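Local coordinates for uncharacterized aldehyde dehydrogenase AldY (Bacillus subtilis, PDB 4DNG), which probably oxidises aldehydes to carboxylates with NAD(+) as the electron acceptor and may help protect cells against stress from ethanol and related compounds, at residues A[69-81]-A[188-200]. Numbering follows the deposited sequence.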
loop_
_atom_site.group_PDB
_atom_site.type_symbol
_atom_site.label_atom_id
_atom_site.label_comp_id
_atom_site.label_asym_id
_atom_site.label_seq_id
_atom_site.Cartn_x
_atom_site.Cartn_y
_atom_site.Cartn_z
ATOM N N LYS A 69 1.302 27.038 -4.943
ATOM C CA LYS A 69 2.622 27.484 -4.502
ATOM C C LYS A 69 2.491 28.698 -3.584
ATOM O O LYS A 69 3.195 28.790 -2.572
ATOM C CB LYS A 69 3.547 27.790 -5.684
ATOM C CG LYS A 69 3.855 26.583 -6.561
ATOM C CD LYS A 69 4.766 26.936 -7.731
ATOM C CE LYS A 69 6.231 26.979 -7.314
ATOM N NZ LYS A 69 7.083 27.617 -8.357
ATOM N N ALA A 70 1.580 29.611 -3.931
ATOM C CA ALA A 70 1.321 30.822 -3.133
ATOM C C ALA A 70 0.878 30.499 -1.698
ATOM O O ALA A 70 1.391 31.069 -0.719
ATOM C CB ALA A 70 0.289 31.697 -3.824
ATOM N N VAL A 71 -0.056 29.558 -1.582
ATOM C CA VAL A 71 -0.537 29.096 -0.285
ATOM C C VAL A 71 0.618 28.554 0.572
ATOM O O VAL A 71 0.735 28.883 1.753
ATOM C CB VAL A 71 -1.696 28.096 -0.480
ATOM C CG1 VAL A 71 -1.903 27.187 0.722
ATOM C CG2 VAL A 71 -2.968 28.859 -0.811
ATOM N N LEU A 72 1.508 27.784 -0.040
ATOM C CA LEU A 72 2.616 27.186 0.700
ATOM C C LEU A 72 3.630 28.217 1.083
ATOM O O LEU A 72 4.166 28.162 2.198
ATOM C CB LEU A 72 3.296 26.077 -0.096
ATOM C CG LEU A 72 2.364 24.939 -0.523
ATOM C CD1 LEU A 72 3.045 24.064 -1.579
ATOM C CD2 LEU A 72 1.869 24.120 0.666
ATOM N N GLN A 73 3.888 29.151 0.157
ATOM C CA GLN A 73 4.830 30.234 0.385
ATOM C C GLN A 73 4.391 31.056 1.585
ATOM O O GLN A 73 5.158 31.212 2.535
ATOM C CB GLN A 73 4.978 31.118 -0.857
ATOM C CG GLN A 73 6.069 30.681 -1.821
ATOM C CD GLN A 73 7.422 31.293 -1.503
ATOM O OE1 GLN A 73 8.139 30.838 -0.607
ATOM N NE2 GLN A 73 7.784 32.329 -2.254
ATOM N N LYS A 74 3.151 31.551 1.565
ATOM C CA LYS A 74 2.658 32.369 2.675
ATOM C C LYS A 74 2.664 31.564 3.971
ATOM O O LYS A 74 3.026 32.091 5.018
ATOM C CB LYS A 74 1.285 32.949 2.366
ATOM C CG LYS A 74 1.276 33.847 1.129
ATOM C CD LYS A 74 0.121 34.829 1.141
ATOM C CE LYS A 74 0.135 35.709 -0.101
ATOM N NZ LYS A 74 -0.492 35.052 -1.285
ATOM N N ALA A 75 2.315 30.273 3.877
ATOM C CA ALA A 75 2.412 29.340 5.004
ATOM C C ALA A 75 3.854 29.226 5.556
ATOM O O ALA A 75 4.086 29.544 6.721
ATOM C CB ALA A 75 1.847 27.972 4.631
ATOM N N ARG A 76 4.818 28.816 4.728
ATOM C CA ARG A 76 6.212 28.804 5.166
ATOM C C ARG A 76 6.654 30.181 5.654
ATOM O O ARG A 76 7.465 30.286 6.574
ATOM C CB ARG A 76 7.157 28.266 4.076
ATOM C CG ARG A 76 7.710 29.290 3.094
ATOM C CD ARG A 76 9.011 29.907 3.576
ATOM N NE ARG A 76 10.167 29.047 3.330
ATOM C CZ ARG A 76 11.406 29.331 3.732
ATOM N NH1 ARG A 76 12.404 28.504 3.448
ATOM N NH2 ARG A 76 11.648 30.445 4.416
ATOM N N GLY A 77 6.113 31.226 5.029
ATOM C CA GLY A 77 6.429 32.604 5.398
ATOM C C GLY A 77 5.947 32.941 6.793
ATOM O O GLY A 77 6.690 33.525 7.582
ATOM N N TYR A 78 4.704 32.564 7.098
ATOM C CA TYR A 78 4.157 32.733 8.443
ATOM C C TYR A 78 5.053 32.072 9.508
ATOM O O TYR A 78 5.296 32.651 10.578
ATOM C CB TYR A 78 2.720 32.182 8.537
ATOM C CG TYR A 78 2.075 32.379 9.892
ATOM C CD1 TYR A 78 2.247 31.442 10.927
ATOM C CD2 TYR A 78 1.313 33.513 10.152
ATOM C CE1 TYR A 78 1.670 31.645 12.180
ATOM C CE2 TYR A 78 0.719 33.720 11.387
ATOM C CZ TYR A 78 0.894 32.794 12.394
ATOM O OH TYR A 78 0.290 33.039 13.604
ATOM N N LEU A 79 5.552 30.878 9.219
ATOM C CA LEU A 79 6.307 30.127 10.242
ATOM C C LEU A 79 7.688 30.717 10.491
ATOM O O LEU A 79 8.186 30.690 11.617
ATOM C CB LEU A 79 6.432 28.644 9.891
ATOM C CG LEU A 79 5.164 27.825 9.607
ATOM C CD1 LEU A 79 5.503 26.427 9.073
ATOM C CD2 LEU A 79 4.266 27.698 10.826
ATOM N N HIS A 80 8.299 31.246 9.432
ATOM C CA HIS A 80 9.648 31.815 9.512
ATOM C C HIS A 80 9.642 33.189 10.180
ATOM O O HIS A 80 10.454 33.449 11.077
ATOM C CB HIS A 80 10.296 31.816 8.114
ATOM C CG HIS A 80 11.576 32.613 8.023
ATOM N ND1 HIS A 80 11.650 33.798 7.374
ATOM C CD2 HIS A 80 12.850 32.363 8.529
ATOM C CE1 HIS A 80 12.902 34.283 7.467
ATOM N NE2 HIS A 80 13.635 33.411 8.174
ATOM N N GLU A 81 8.716 34.060 9.760
ATOM C CA GLU A 81 8.484 35.362 10.402
ATOM C C GLU A 81 8.274 35.191 11.905
ATOM O O GLU A 81 8.775 35.971 12.706
ATOM C CB GLU A 81 7.252 36.052 9.785
ATOM C CG GLU A 81 6.949 37.438 10.342
ATOM C CD GLU A 81 8.108 38.384 10.142
ATOM O OE1 GLU A 81 8.640 38.420 9.013
ATOM O OE2 GLU A 81 8.496 39.075 11.107
ATOM N N THR A 188 -2.744 23.467 15.804
ATOM C CA THR A 188 -3.375 24.794 15.676
ATOM C C THR A 188 -2.488 25.844 14.995
ATOM O O THR A 188 -2.981 26.654 14.196
ATOM C CB THR A 188 -3.909 25.338 17.014
ATOM O OG1 THR A 188 -2.860 25.330 17.990
ATOM C CG2 THR A 188 -5.064 24.486 17.509
ATOM N N ILE A 189 -1.192 25.820 15.311
ATOM C CA ILE A 189 -0.234 26.740 14.707
ATOM C C ILE A 189 -0.204 26.519 13.194
ATOM O O ILE A 189 -0.203 27.486 12.410
ATOM C CB ILE A 189 1.175 26.590 15.317
ATOM C CG1 ILE A 189 1.201 27.154 16.725
ATOM C CG2 ILE A 189 2.223 27.316 14.483
ATOM C CD1 ILE A 189 2.443 26.746 17.490
ATOM N N ILE A 190 -0.215 25.247 12.796
ATOM C CA ILE A 190 -0.218 24.869 11.392
ATOM C C ILE A 190 -1.499 25.392 10.736
ATOM O O ILE A 190 -1.439 26.027 9.676
ATOM C CB ILE A 190 -0.069 23.348 11.212
ATOM C CG1 ILE A 190 1.392 22.964 11.341
ATOM C CG2 ILE A 190 -0.565 22.917 9.838
ATOM C CD1 ILE A 190 1.624 21.502 11.665
ATOM N N ALA A 191 -2.643 25.151 11.375
ATOM C CA ALA A 191 -3.917 25.723 10.888
ATOM C C ALA A 191 -3.850 27.245 10.764
ATOM O O ALA A 191 -4.277 27.822 9.752
ATOM C CB ALA A 191 -5.079 25.310 11.768
ATOM N N LYS A 192 -3.281 27.901 11.763
ATOM C CA LYS A 192 -3.145 29.359 11.684
ATOM C C LYS A 192 -2.309 29.795 10.460
ATOM O O LYS A 192 -2.622 30.775 9.783
ATOM C CB LYS A 192 -2.568 29.918 12.989
ATOM C CG LYS A 192 -2.494 31.434 13.039
ATOM C CD LYS A 192 -3.758 32.104 13.555
ATOM C CE LYS A 192 -3.730 33.615 13.284
ATOM N NZ LYS A 192 -2.533 34.362 13.793
ATOM N N ALA A 193 -1.247 29.045 10.187
ATOM C CA ALA A 193 -0.366 29.333 9.069
ATOM C C ALA A 193 -1.092 29.242 7.738
ATOM O O ALA A 193 -0.907 30.098 6.875
ATOM C CB ALA A 193 0.816 28.377 9.090
ATOM N N PHE A 194 -1.921 28.209 7.565
ATOM C CA PHE A 194 -2.572 28.008 6.291
ATOM C C PHE A 194 -3.739 28.957 6.116
ATOM O O PHE A 194 -4.052 29.386 4.988
ATOM C CB PHE A 194 -2.972 26.543 6.104
ATOM C CG PHE A 194 -1.842 25.682 5.620
ATOM C CD1 PHE A 194 -1.466 25.697 4.278
ATOM C CD2 PHE A 194 -1.115 24.899 6.514
ATOM C CE1 PHE A 194 -0.406 24.916 3.831
ATOM C CE2 PHE A 194 -0.065 24.112 6.073
ATOM C CZ PHE A 194 0.294 24.121 4.737
ATOM N N GLU A 195 -4.360 29.307 7.239
ATOM C CA GLU A 195 -5.401 30.307 7.223
ATOM C C GLU A 195 -4.775 31.631 6.790
ATOM O O GLU A 195 -5.285 32.319 5.892
ATOM C CB GLU A 195 -6.073 30.435 8.595
ATOM C CG GLU A 195 -6.689 31.817 8.825
ATOM C CD GLU A 195 -7.491 31.907 10.094
ATOM O OE1 GLU A 195 -6.915 31.642 11.165
ATOM O OE2 GLU A 195 -8.689 32.261 10.016
ATOM N N HIS A 196 -3.657 31.984 7.416
ATOM C CA HIS A 196 -2.947 33.202 7.046
ATOM C C HIS A 196 -2.714 33.221 5.555
ATOM O O HIS A 196 -2.725 34.272 4.929
ATOM C CB HIS A 196 -1.634 33.264 7.809
ATOM C CG HIS A 196 -0.780 34.447 7.458
ATOM N ND1 HIS A 196 -0.974 35.669 8.000
ATOM C CD2 HIS A 196 0.301 34.566 6.587
ATOM C CE1 HIS A 196 -0.064 36.518 7.506
ATOM N NE2 HIS A 196 0.717 35.843 6.641
ATOM N N ALA A 197 -2.540 32.041 4.971
ATOM C CA ALA A 197 -2.135 31.905 3.581
ATOM C C ALA A 197 -3.308 31.870 2.595
ATOM O O ALA A 197 -3.115 31.627 1.399
ATOM C CB ALA A 197 -1.254 30.666 3.415
ATOM N N GLY A 198 -4.516 32.124 3.084
ATOM C CA GLY A 198 -5.720 32.118 2.233
ATOM C C GLY A 198 -6.073 30.745 1.660
ATOM O O GLY A 198 -6.672 30.651 0.576
ATOM N N LEU A 199 -5.705 29.675 2.370
ATOM C CA LEU A 199 -6.152 28.337 1.974
ATOM C C LEU A 199 -7.671 28.283 2.149
ATOM O O LEU A 199 -8.176 28.618 3.220
ATOM C CB LEU A 199 -5.467 27.250 2.812
ATOM C CG LEU A 199 -5.891 25.796 2.633
ATOM C CD1 LEU A 199 -5.212 25.181 1.418
ATOM C CD2 LEU A 199 -5.564 24.989 3.879
ATOM N N PRO A 200 -8.401 27.870 1.098
ATOM C CA PRO A 200 -9.873 27.746 1.150
ATOM C C PRO A 200 -10.390 26.945 2.360
ATOM O O PRO A 200 -9.758 25.961 2.788
ATOM C CB PRO A 200 -10.203 27.006 -0.155
ATOM C CG PRO A 200 -9.091 27.387 -1.080
ATOM C CD PRO A 200 -7.866 27.401 -0.195
#
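Y78, its CG anti to the backbone N (chi1 -178°), reaches across to helix 183-196 and packs obliquely against K192, A193 and H196 of one turn. CA of A193 lies 4.3 Å from the ring centroid, an off-centre CH-pi contact. On the flank of the ring, CD2 of Y78 sits 3.5 Å from CG of H196, above one face of the imidazole and toward its rim; the two planes are inclined at 51°, an oblique pairing. At the far end, K192 NZ donates a hydrogen bond of 3.1 Å to Y78 OH.

Deeper in, F194 turns one face to A75, whose CB is 4.1 Å from the ring centroid, a CH-pi contact over the face. The same ring receives V71 CG1 and L72 CD2 at its edge, near its plane. V71 CG1 also touches L199 CD1 (3.9 Å); L199 belongs to the Schellman motif that ends the helix, its N bonding F194 O, with G198 at positive phi as the C-prime residue. Small residues permit the close approach: the axes of segments 69-81 and 188-196 come within 7.8 Å at 128°, A75 and A193 have CA atoms 4.9 Å apart, and A197 CB meets K74 CB at 3.6 Å.

This is helix packing away from the annotated sites. Helix 183-196 links the parallel-paired strands 173-177 and 204-206, consistent with the family's Rossmann-like NAD-binding domain. L72 and L79 continue onto L112 of helix 98-118, while F194 packs on I164 of helix 156-169 and L204 of strand 204-206.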